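Local coordinates for protein CRISPR system Cmr subunit Cmr1-1 (Pyrococcus furiosus, PDB 4W8Z) that binds RNA and, together with Cmr6, caps the elongated type III-B Cmr ribonucleoprotein complex, part of an adaptive immune system against viruses and other mobile genetic elements, at residues Trp44-Arg47 / Ala48-Ser52; Ile64-Val68 / Phe69-Lys73; Asp57-Lys60 / Leu61-Glu65; Pro134-Arg137 / Val138-Ala142. All blocks are in the same frame, centred on the assembly; numbering follows the deposited sequence.

All four contacts are local turns of helix or helix ends within the RAMP-family region, so none closes a long loop. They follow strand 8-16 in series, except that contacts 3 and 2 share Ile64 and Glu65. Contact 1 lies in helix 38-54. Contact 3 opens helix 58-69 and contact 2 ends it, leading into the loop before strand 79-84. After strand 126-133, contact 4 starts helix 136-152. Contact 1 joins the three helices: Phe46 packs on Ile64, Glu65 and Phe69 and reaches Leu141, and Arg47 lies against Leu61. Val68 of contact 2 meets Val138 of contact 4, whereas contacts 3 and 4 do not touch.

Contact 1. Residues Trp44-Arg47 / Ala48-Ser52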
loop_
_atom_site.group_PDB
_atom_site.type_symbol
_atom_site.label_atom_id
_atom_site.label_comp_id
_atom_site.label_asym_id
_atom_site.label_seq_id
_atom_site.Cartn_x
_atom_site.Cartn_y
_atom_site.Cartn_z
ATOM N N TRP A 44 6.718 7.390 3.226
ATOM C CA TRP A 44 5.321 7.299 3.630
ATOM C C TRP A 44 5.169 6.335 4.793
ATOM O O TRP A 44 4.489 6.633 5.775
ATOM C CB TRP A 44 4.436 6.848 2.469
ATOM C CG TRP A 44 2.970 7.035 2.745
ATOM C CD1 TRP A 44 2.197 8.087 2.361
ATOM C CD2 TRP A 44 2.103 6.148 3.473
ATOM N NE1 TRP A 44 0.904 7.916 2.799
ATOM C CE2 TRP A 44 0.820 6.734 3.486
ATOM C CE3 TRP A 44 2.289 4.915 4.110
ATOM C CZ2 TRP A 44 -0.271 6.134 4.111
ATOM C CZ3 TRP A 44 1.207 4.323 4.735
ATOM C CH2 TRP A 44 -0.058 4.933 4.731
ATOM N N TRP A 45 5.817 5.180 4.681
ATOM C CA TRP A 45 5.652 4.125 5.668
ATOM C C TRP A 45 6.378 4.422 6.966
ATOM O O TRP A 45 6.005 3.903 8.016
ATOM C CB TRP A 45 6.108 2.783 5.092
ATOM C CG TRP A 45 4.974 2.079 4.441
ATOM C CD1 TRP A 45 4.777 1.895 3.105
ATOM C CD2 TRP A 45 3.836 1.514 5.098
ATOM N NE1 TRP A 45 3.596 1.229 2.889
ATOM C CE2 TRP A 45 2.997 0.985 4.098
ATOM C CE3 TRP A 45 3.446 1.399 6.438
ATOM C CZ2 TRP A 45 1.792 0.344 4.391
ATOM C CZ3 TRP A 45 2.252 0.763 6.729
ATOM C CH2 TRP A 45 1.438 0.243 5.709
ATOM N N PHE A 46 7.402 5.264 6.906
ATOM C CA PHE A 46 8.061 5.691 8.130
ATOM C C PHE A 46 7.086 6.485 8.987
ATOM O O PHE A 46 7.058 6.346 10.207
ATOM C CB PHE A 46 9.301 6.532 7.834
ATOM C CG PHE A 46 9.873 7.195 9.048
ATOM C CD1 PHE A 46 10.659 6.481 9.934
ATOM C CD2 PHE A 46 9.610 8.528 9.313
ATOM C CE1 PHE A 46 11.178 7.087 11.060
ATOM C CE2 PHE A 46 10.124 9.139 10.435
ATOM C CZ PHE A 46 10.911 8.418 11.310
ATOM N N ARG A 47 6.287 7.321 8.336
ATOM C CA ARG A 47 5.335 8.170 9.037
ATOM C C ARG A 47 4.238 7.337 9.683
ATOM O O ARG A 47 3.743 7.670 10.756
ATOM C CB ARG A 47 4.718 9.193 8.086
ATOM C CG ARG A 47 5.718 10.100 7.399
ATOM C CD ARG A 47 5.013 11.321 6.846
ATOM N NE ARG A 47 4.131 11.897 7.859
ATOM C CZ ARG A 47 3.581 13.104 7.786
ATOM N NH1 ARG A 47 3.822 13.888 6.742
ATOM N NH2 ARG A 47 2.794 13.529 8.764
ATOM N N ALA A 48 3.864 6.250 9.017
ATOM C CA ALA A 48 2.823 5.366 9.526
ATOM C C ALA A 48 3.320 4.581 10.734
ATOM O O ALA A 48 2.559 4.307 11.663
ATOM C CB ALA A 48 2.350 4.420 8.435
ATOM N N LEU A 49 4.599 4.218 10.720
ATOM C CA LEU A 49 5.201 3.518 11.851
ATOM C C LEU A 49 5.412 4.466 13.024
ATOM O O LEU A 49 4.872 4.258 14.109
ATOM C CB LEU A 49 6.536 2.877 11.457
ATOM C CG LEU A 49 6.514 1.758 10.416
ATOM C CD1 LEU A 49 7.876 1.083 10.331
ATOM C CD2 LEU A 49 5.425 0.742 10.720
ATOM N N ALA A 50 6.205 5.507 12.794
ATOM C CA ALA A 50 6.544 6.464 13.840
ATOM C C ALA A 50 5.305 7.184 14.366
ATOM O O ALA A 50 5.171 7.399 15.571
ATOM C CB ALA A 50 7.564 7.471 13.326
ATOM N N GLY A 51 4.395 7.537 13.462
ATOM C CA GLY A 51 3.167 8.218 13.833
ATOM C C GLY A 51 2.326 7.441 14.829
ATOM O O GLY A 51 1.493 8.017 15.529
ATOM N N SER A 52 2.548 6.132 14.899
ATOM C CA SER A 52 1.834 5.275 15.838
ATOM C C SER A 52 2.140 5.651 17.281
ATOM O O SER A 52 1.375 5.332 18.188
ATOM C CB SER A 52 2.190 3.803 15.609
ATOM O OG SER A 52 1.811 3.372 14.314
#
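With chi1 at 170°, Phe46 holds CG anti to its backbone N, and Ala50, one turn on, sets its methyl over one face of the ring. Trp44 is swung in the same sense (chi1 -167°), which carries CZ3 of its indole to Ala48 CB at 3.9 Å. Both pairs belong to the middle of helix 38-54, which lies in the crossover between strands 8-16 and 79-84 of a ferredoxin-like (RRM-like) RAMP domain.

Ala48 CB meets two indoles at once, since Trp45 CE3 also approaches it to 3.8 Å. The two tryptophans are themselves in touch: Trp44 CZ3 lies above the centre of one face of the Trp45 ring. The Phe46 and Ala50 pair is a CH-pi contact, with Ala50 CB 4.2 Å from the centroid of the Phe46 ring and displaced toward its rim.

Backbone i to i+4 bonds bind the turn. Ala50 N gives a straight one to Phe46 O at 2.9 Å, while Ala48 N to Trp44 O is weak.

Trp45 points its indole to helix 136-152 and strand 294-302, and Phe46 and Ala50 face helix 58-69. At the end of the turn the Ser52 hydroxyl, bonded also with Lys224 N, donates in the carbonyl plane to Ala48 O, with OG and O 2.9 Å apart.

Contact 2. Residues Ile64-Val68 / Phe69-Lys73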
loop_
_atom_site.group_PDB
_atom_site.type_symbol
_atom_site.label_atom_id
_atom_site.label_comp_id
_atom_site.label_asym_id
_atom_site.label_seq_id
_atom_site.Cartn_x
_atom_site.Cartn_y
_atom_site.Cartn_z
ATOM N N ILE A 64 11.568 14.363 13.038
ATOM C CA ILE A 64 12.306 13.119 12.878
ATOM C C ILE A 64 12.311 12.661 11.422
ATOM O O ILE A 64 13.323 12.161 10.929
ATOM C CB ILE A 64 11.724 12.005 13.766
ATOM C CG1 ILE A 64 11.464 12.546 15.173
ATOM C CG2 ILE A 64 12.656 10.798 13.799
ATOM C CD1 ILE A 64 11.637 11.524 16.273
ATOM N N GLU A 65 11.185 12.843 10.734
ATOM C CA GLU A 65 11.079 12.460 9.327
ATOM C C GLU A 65 12.111 13.183 8.468
ATOM O O GLU A 65 12.809 12.561 7.665
ATOM C CB GLU A 65 9.680 12.743 8.778
ATOM C CG GLU A 65 9.575 12.505 7.278
ATOM C CD GLU A 65 8.281 13.023 6.686
ATOM O OE1 GLU A 65 8.165 13.048 5.441
ATOM O OE2 GLU A 65 7.383 13.406 7.464
ATOM N N ASN A 66 12.198 14.499 8.633
ATOM C CA ASN A 66 13.213 15.281 7.941
ATOM C C ASN A 66 14.605 14.879 8.405
ATOM O O ASN A 66 15.550 14.859 7.620
ATOM C CB ASN A 66 12.994 16.779 8.166
ATOM C CG ASN A 66 11.798 17.314 7.403
ATOM O OD1 ASN A 66 11.392 16.749 6.387
ATOM N ND2 ASN A 66 11.232 18.415 7.887
ATOM N N GLN A 67 14.721 14.542 9.684
ATOM C CA GLN A 67 16.009 14.187 10.259
ATOM C C GLN A 67 16.539 12.880 9.667
ATOM O O GLN A 67 17.750 12.666 9.601
ATOM C CB GLN A 67 15.902 14.076 11.780
ATOM C CG GLN A 67 17.188 14.403 12.512
ATOM C CD GLN A 67 17.024 14.377 14.019
ATOM O OE1 GLN A 67 15.948 14.064 14.533
ATOM N NE2 GLN A 67 18.092 14.710 14.738
ATOM N N VAL A 68 15.632 12.012 9.229
ATOM C CA VAL A 68 16.029 10.753 8.608
ATOM C C VAL A 68 16.129 10.887 7.089
ATOM O O VAL A 68 17.134 10.504 6.492
ATOM C CB VAL A 68 15.043 9.612 8.943
ATOM C CG1 VAL A 68 15.451 8.334 8.229
ATOM C CG2 VAL A 68 14.970 9.385 10.447
ATOM N N PHE A 69 15.094 11.445 6.470
ATOM C CA PHE A 69 14.998 11.461 5.013
ATOM C C PHE A 69 15.427 12.775 4.357
ATOM O O PHE A 69 15.480 12.867 3.129
ATOM C CB PHE A 69 13.566 11.138 4.587
ATOM C CG PHE A 69 13.168 9.711 4.821
ATOM C CD1 PHE A 69 13.448 8.740 3.874
ATOM C CD2 PHE A 69 12.509 9.339 5.983
ATOM C CE1 PHE A 69 13.083 7.425 4.079
ATOM C CE2 PHE A 69 12.138 8.025 6.195
ATOM C CZ PHE A 69 12.424 7.067 5.240
ATOM N N GLY A 70 15.728 13.789 5.162
ATOM C CA GLY A 70 16.147 15.073 4.624
ATOM C C GLY A 70 14.990 15.954 4.189
ATOM O O GLY A 70 13.863 15.484 4.020
ATOM N N SER A 71 15.269 17.242 4.008
ATOM C CA SER A 71 14.252 18.197 3.582
ATOM C C SER A 71 14.844 19.234 2.633
ATOM O O SER A 71 15.872 18.993 2.000
ATOM C CB SER A 71 13.617 18.886 4.794
ATOM O OG SER A 71 14.538 19.747 5.442
ATOM N N THR A 72 14.187 20.386 2.538
ATOM C CA THR A 72 14.676 21.484 1.711
ATOM C C THR A 72 15.794 22.239 2.425
ATOM O O THR A 72 16.668 22.822 1.788
ATOM C CB THR A 72 13.548 22.466 1.350
ATOM N N LYS A 73 15.754 22.216 3.754
ATOM C CA LYS A 73 16.756 22.886 4.576
ATOM C C LYS A 73 17.706 21.855 5.195
ATOM O O LYS A 73 18.623 22.199 5.942
ATOM C CB LYS A 73 16.068 23.731 5.662
ATOM C CG LYS A 73 16.987 24.622 6.506
ATOM C CD LYS A 73 17.808 25.575 5.648
ATOM C CE LYS A 73 18.939 26.215 6.447
ATOM N NZ LYS A 73 18.450 27.131 7.514
#
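Phe69 and Glu65 are joined by a nearly straight backbone hydrogen bond, Phe69 N to Glu65 O at 2.8 Å, in the last turn of helix 58-69. One residue on, Gly70 N donates to Asn66 O at 2.7 Å on a more bent path. Gly70 then leaves the helix with positive phi (82°); its backbone angles would press a CB against the preceding carbonyl O, so glycine suits this exit.

Round the Phe69 ring, Val68 and Phe69 lie side by side and point the same way. Val68 CG1 sits above one face of the ring, toward the rim, in a CH-pi contact 4.2 Å from the centroid. Glu65 O lies at the ring edge, in its plane, 3.6 Å from Phe69 CD2.

The Asn66 amide rests on the Ser71 methylene, Asn66 OD1 3.5 Å from Ser71 CB. Ser71 OG, placed between the backbone N and the carbonyl carbon (chi1 69°), accepts from Lys73 N at 3.2 Å, which makes an ST turn in the loop.

Arg43 of helix 38-54 fastens the helix end, with a salt bridge to Glu65 OE1 and a hydrogen bond to Gly70 O. Arg77 binds Gln67 O and the Val68 backbone, and Val68 packs on Val78 and on Val138, so the helix end is bordered by helix 38-54, helix 136-152 and the approach to strand 79-84.

Contact 3. Residues Asp57-Lys60 / Leu61-Glu65; sequences DAQK and LKEIE
The side chains of Gln59 and Glu63, one turn apart, cross at a slant, with Gln59 CG 4.1 Å from Glu63 OE1 and the amide and carboxylate planes 47° apart. Glu63 runs back over the preceding turn: its CG is anti to the carbonyl carbon (chi1 -68°), which lays that methylene 3.3 Å from Gln59 O. The same carbonyl accepts the backbone bond from Glu63 N at 3.0 Å, in the carbonyl plane. Beside it Ile64 CG1 rests against Lys60 O, and Lys60 itself reaches outward as a fully extended chain.

Lys62 N donates to Ala58 O at 3.2 Å. The bonds from Leu61 N to Asp57 O and from Ile64 N to Lys60 O are long and weak. This is the start of helix 58-69, and Asp57 is the N-cap: its OD2 accepts from Lys60 N, an amide of the first turn, at 3.0 Å. The bond is straight at the hydrogen, yet the amide comes from above the carboxylate plane. The negative charge of Asp57 at this end probably also suits the helix dipole.

Farther along, Lys62 bends at its second torsion and brings NZ to Glu65 OE2 at 3.3 Å, a weak salt bridge. Arg47 NE of helix 38-54 also reaches Glu65 OE2 in a long, weak ion pair, so the carboxylate is approached by two cations that come close to each other. Leu61, buried, packs on Arg47, Ala50 and Phe54 of helix 38-54.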
loop_
_atom_site.group_PDB
_atom_site.type_symbol
_atom_site.label_atom_id
_atom_site.label_comp_id
_atom_site.label_asym_id
_atom_site.label_seq_id
_atom_site.Cartn_x
_atom_site.Cartn_y
_atom_site.Cartn_z
ATOM N N ASP A 57 0.997 14.871 18.252
ATOM C CA ASP A 57 2.173 15.713 18.028
ATOM C C ASP A 57 2.725 15.600 16.608
ATOM O O ASP A 57 3.753 14.957 16.389
ATOM C CB ASP A 57 3.265 15.347 19.037
ATOM C CG ASP A 57 4.310 16.437 19.198
ATOM O OD1 ASP A 57 4.864 16.562 20.309
ATOM O OD2 ASP A 57 4.582 17.168 18.223
ATOM N N ALA A 58 2.058 16.245 15.653
ATOM C CA ALA A 58 2.448 16.163 14.245
ATOM C C ALA A 58 3.775 16.869 13.970
ATOM O O ALA A 58 4.472 16.544 13.007
ATOM C CB ALA A 58 1.353 16.742 13.359
ATOM N N GLN A 59 4.115 17.834 14.814
ATOM C CA GLN A 59 5.350 18.592 14.651
ATOM C C GLN A 59 6.557 17.690 14.880
ATOM O O GLN A 59 7.473 17.639 14.057
ATOM C CB GLN A 59 5.372 19.781 15.615
ATOM C CG GLN A 59 6.244 20.945 15.178
ATOM C CD GLN A 59 5.711 22.274 15.683
ATOM O OE1 GLN A 59 4.591 22.669 15.355
ATOM N NE2 GLN A 59 6.506 22.965 16.494
ATOM N N LYS A 60 6.536 16.966 15.995
ATOM C CA LYS A 60 7.625 16.070 16.372
ATOM C C LYS A 60 7.845 14.987 15.320
ATOM O O LYS A 60 8.974 14.563 15.081
ATOM C CB LYS A 60 7.343 15.433 17.735
ATOM C CG LYS A 60 8.501 14.643 18.316
ATOM C CD LYS A 60 8.169 14.137 19.710
ATOM C CE LYS A 60 9.336 13.362 20.307
ATOM N NZ LYS A 60 9.037 12.870 21.683
ATOM N N LEU A 61 6.760 14.546 14.691
ATOM C CA LEU A 61 6.852 13.553 13.629
ATOM C C LEU A 61 7.641 14.099 12.443
ATOM O O LEU A 61 8.522 13.425 11.908
ATOM C CB LEU A 61 5.457 13.116 13.173
ATOM C CG LEU A 61 5.434 12.011 12.113
ATOM C CD1 LEU A 61 6.014 10.725 12.686
ATOM C CD2 LEU A 61 4.031 11.784 11.569
ATOM N N LYS A 62 7.326 15.328 12.045
ATOM C CA LYS A 62 7.967 15.947 10.891
ATOM C C LYS A 62 9.433 16.268 11.160
ATOM O O LYS A 62 10.240 16.326 10.232
ATOM C CB LYS A 62 7.225 17.219 10.485
ATOM C CG LYS A 62 7.453 17.616 9.039
ATOM C CD LYS A 62 6.998 16.503 8.117
ATOM C CE LYS A 62 6.992 16.939 6.667
ATOM N NZ LYS A 62 6.212 15.984 5.833
ATOM N N GLU A 63 9.773 16.481 12.426
ATOM C CA GLU A 63 11.156 16.739 12.807
ATOM C C GLU A 63 12.023 15.512 12.549
ATOM O O GLU A 63 13.075 15.604 11.913
ATOM C CB GLU A 63 11.244 17.151 14.278
ATOM C CG GLU A 63 10.621 18.504 14.582
ATOM C CD GLU A 63 10.626 18.831 16.064
ATOM O OE1 GLU A 63 10.006 19.844 16.450
ATOM O OE2 GLU A 63 11.248 18.074 16.840
ATOM N N ILE A 64 11.568 14.363 13.038
ATOM C CA ILE A 64 12.306 13.119 12.878
ATOM C C ILE A 64 12.311 12.661 11.422
ATOM O O ILE A 64 13.323 12.161 10.929
ATOM C CB ILE A 64 11.724 12.005 13.766
ATOM C CG1 ILE A 64 11.464 12.546 15.173
ATOM C CG2 ILE A 64 12.656 10.798 13.799
ATOM C CD1 ILE A 64 11.637 11.524 16.273
ATOM N N GLU A 65 11.185 12.843 10.734
ATOM C CA GLU A 65 11.079 12.460 9.327
ATOM C C GLU A 65 12.111 13.183 8.468
ATOM O O GLU A 65 12.809 12.561 7.665
ATOM C CB GLU A 65 9.680 12.743 8.778
ATOM C CG GLU A 65 9.575 12.505 7.278
ATOM C CD GLU A 65 8.281 13.023 6.686
ATOM O OE1 GLU A 65 8.165 13.048 5.441
ATOM O OE2 GLU A 65 7.383 13.406 7.464
#

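Contact 4. Residues Pro134-Arg137 / Val138-Ala142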
loop_
_atom_site.group_PDB
_atom_site.type_symbol
_atom_site.label_atom_id
_atom_site.label_comp_id
_atom_site.label_asym_id
_atom_site.label_seq_id
_atom_site.Cartn_x
_atom_site.Cartn_y
_atom_site.Cartn_z
ATOM N N PRO A 134 25.508 6.616 8.544
ATOM C CA PRO A 134 26.464 6.567 9.655
ATOM C C PRO A 134 25.789 6.185 10.975
ATOM O O PRO A 134 26.449 5.674 11.879
ATOM C CB PRO A 134 27.008 7.997 9.713
ATOM C CG PRO A 134 25.927 8.835 9.115
ATOM C CD PRO A 134 25.314 7.987 8.040
ATOM N N SER A 135 24.485 6.431 11.073
ATOM C CA SER A 135 23.750 6.225 12.319
ATOM C C SER A 135 23.058 4.867 12.392
ATOM O O SER A 135 22.447 4.418 11.424
ATOM C CB SER A 135 22.711 7.332 12.504
ATOM O OG SER A 135 21.937 7.113 13.670
ATOM N N GLU A 136 23.150 4.223 13.553
ATOM C CA GLU A 136 22.494 2.939 13.770
ATOM C C GLU A 136 20.992 3.143 13.941
ATOM O O GLU A 136 20.185 2.372 13.423
ATOM C CB GLU A 136 23.081 2.231 14.995
ATOM C CG GLU A 136 22.760 0.745 15.066
ATOM C CD GLU A 136 23.067 0.139 16.425
ATOM O OE1 GLU A 136 24.049 -0.627 16.533
ATOM O OE2 GLU A 136 22.320 0.425 17.387
ATOM N N ARG A 137 20.633 4.189 14.678
ATOM C CA ARG A 137 19.241 4.563 14.896
ATOM C C ARG A 137 18.528 4.787 13.564
ATOM O O ARG A 137 17.399 4.341 13.366
ATOM C CB ARG A 137 19.168 5.827 15.757
ATOM C CG ARG A 137 18.218 5.752 16.940
ATOM C CD ARG A 137 18.408 6.945 17.865
ATOM N NE ARG A 137 18.361 8.212 17.138
ATOM C CZ ARG A 137 17.295 9.004 17.080
ATOM N NH1 ARG A 137 16.181 8.669 17.716
ATOM N NH2 ARG A 137 17.346 10.136 16.390
ATOM N N VAL A 138 19.213 5.465 12.647
ATOM C CA VAL A 138 18.646 5.808 11.349
ATOM C C VAL A 138 18.498 4.599 10.425
ATOM O O VAL A 138 17.438 4.400 9.832
ATOM C CB VAL A 138 19.499 6.886 10.641
ATOM C CG1 VAL A 138 19.142 6.972 9.170
ATOM C CG2 VAL A 138 19.308 8.237 11.313
ATOM N N ILE A 139 19.546 3.789 10.307
ATOM C CA ILE A 139 19.522 2.657 9.384
ATOM C C ILE A 139 18.484 1.619 9.817
ATOM O O ILE A 139 17.889 0.940 8.976
ATOM C CB ILE A 139 20.920 1.995 9.256
ATOM C CG1 ILE A 139 20.977 1.069 8.042
ATOM C CG2 ILE A 139 21.300 1.233 10.514
ATOM C CD1 ILE A 139 21.286 1.780 6.753
ATOM N N LYS A 140 18.248 1.510 11.122
ATOM C CA LYS A 140 17.223 0.609 11.637
ATOM C C LYS A 140 15.849 1.077 11.181
ATOM O O LYS A 140 15.040 0.285 10.697
ATOM C CB LYS A 140 17.272 0.532 13.163
ATOM C CG LYS A 140 18.370 -0.354 13.724
ATOM C CD LYS A 140 18.232 -0.471 15.239
ATOM C CE LYS A 140 19.225 -1.463 15.821
ATOM N NZ LYS A 140 18.956 -1.751 17.257
ATOM N N LEU A 141 15.601 2.375 11.329
ATOM C CA LEU A 141 14.329 2.973 10.943
ATOM C C LEU A 141 14.102 2.941 9.429
ATOM O O LEU A 141 12.969 2.818 8.963
ATOM C CB LEU A 141 14.252 4.411 11.455
ATOM C CG LEU A 141 14.156 4.559 12.974
ATOM C CD1 LEU A 141 14.321 6.007 13.384
ATOM C CD2 LEU A 141 12.834 4.009 13.464
ATOM N N ALA A 142 15.181 3.056 8.664
ATOM C CA ALA A 142 15.094 2.986 7.211
ATOM C C ALA A 142 14.685 1.584 6.766
ATOM O O ALA A 142 13.809 1.420 5.918
ATOM C CB ALA A 142 16.420 3.384 6.578
#
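Ser135 caps the N terminus of helix 136-152, its OG accepting from Val138 N at 3.3 Å, a weak but fairly straight bond. With OG anti to the backbone N (chi1 177°), the hydroxyl lies beside the carbonyl carbon, on the side of the Val138 amide. Ser135 CB meanwhile touches Val138 CG2 at 3.7 Å, so the cap has an apolar side as well.

The main chain follows with Ile139 N to Ser135 O at 3.2 Å and Lys140 N to Glu136 O at 3.1 Å, whereas the bond from Leu141 N to Arg137 O is weak. This helix is the one after the third strand of the ferredoxin-like RAMP fold, strand 126-133, and its inner side lies on the sheet: Val138 reaches Ser133, and Ile139 reaches Leu131 and Phe8 of strand 8-16.

Glu136 and Lys140 form a charged flank. They run side by side in the same direction, both extended beyond CG, and Lys140 CG passes 3.3 Å from Glu136 O. Their ends stay beyond a salt bridge, Glu136 OE2 being 4.0 Å from Lys140 NZ, so any attraction is probably modest. A separate, buried flank faces helix 188-206: Leu141 lays its CG against Arg137 O, also at 3.3 Å, and packs on Ile205, which Lys140 touches too. Arg137, bent at its third torsion, makes a weak hydrogen bond from NH1 to the Ile205 carbonyl.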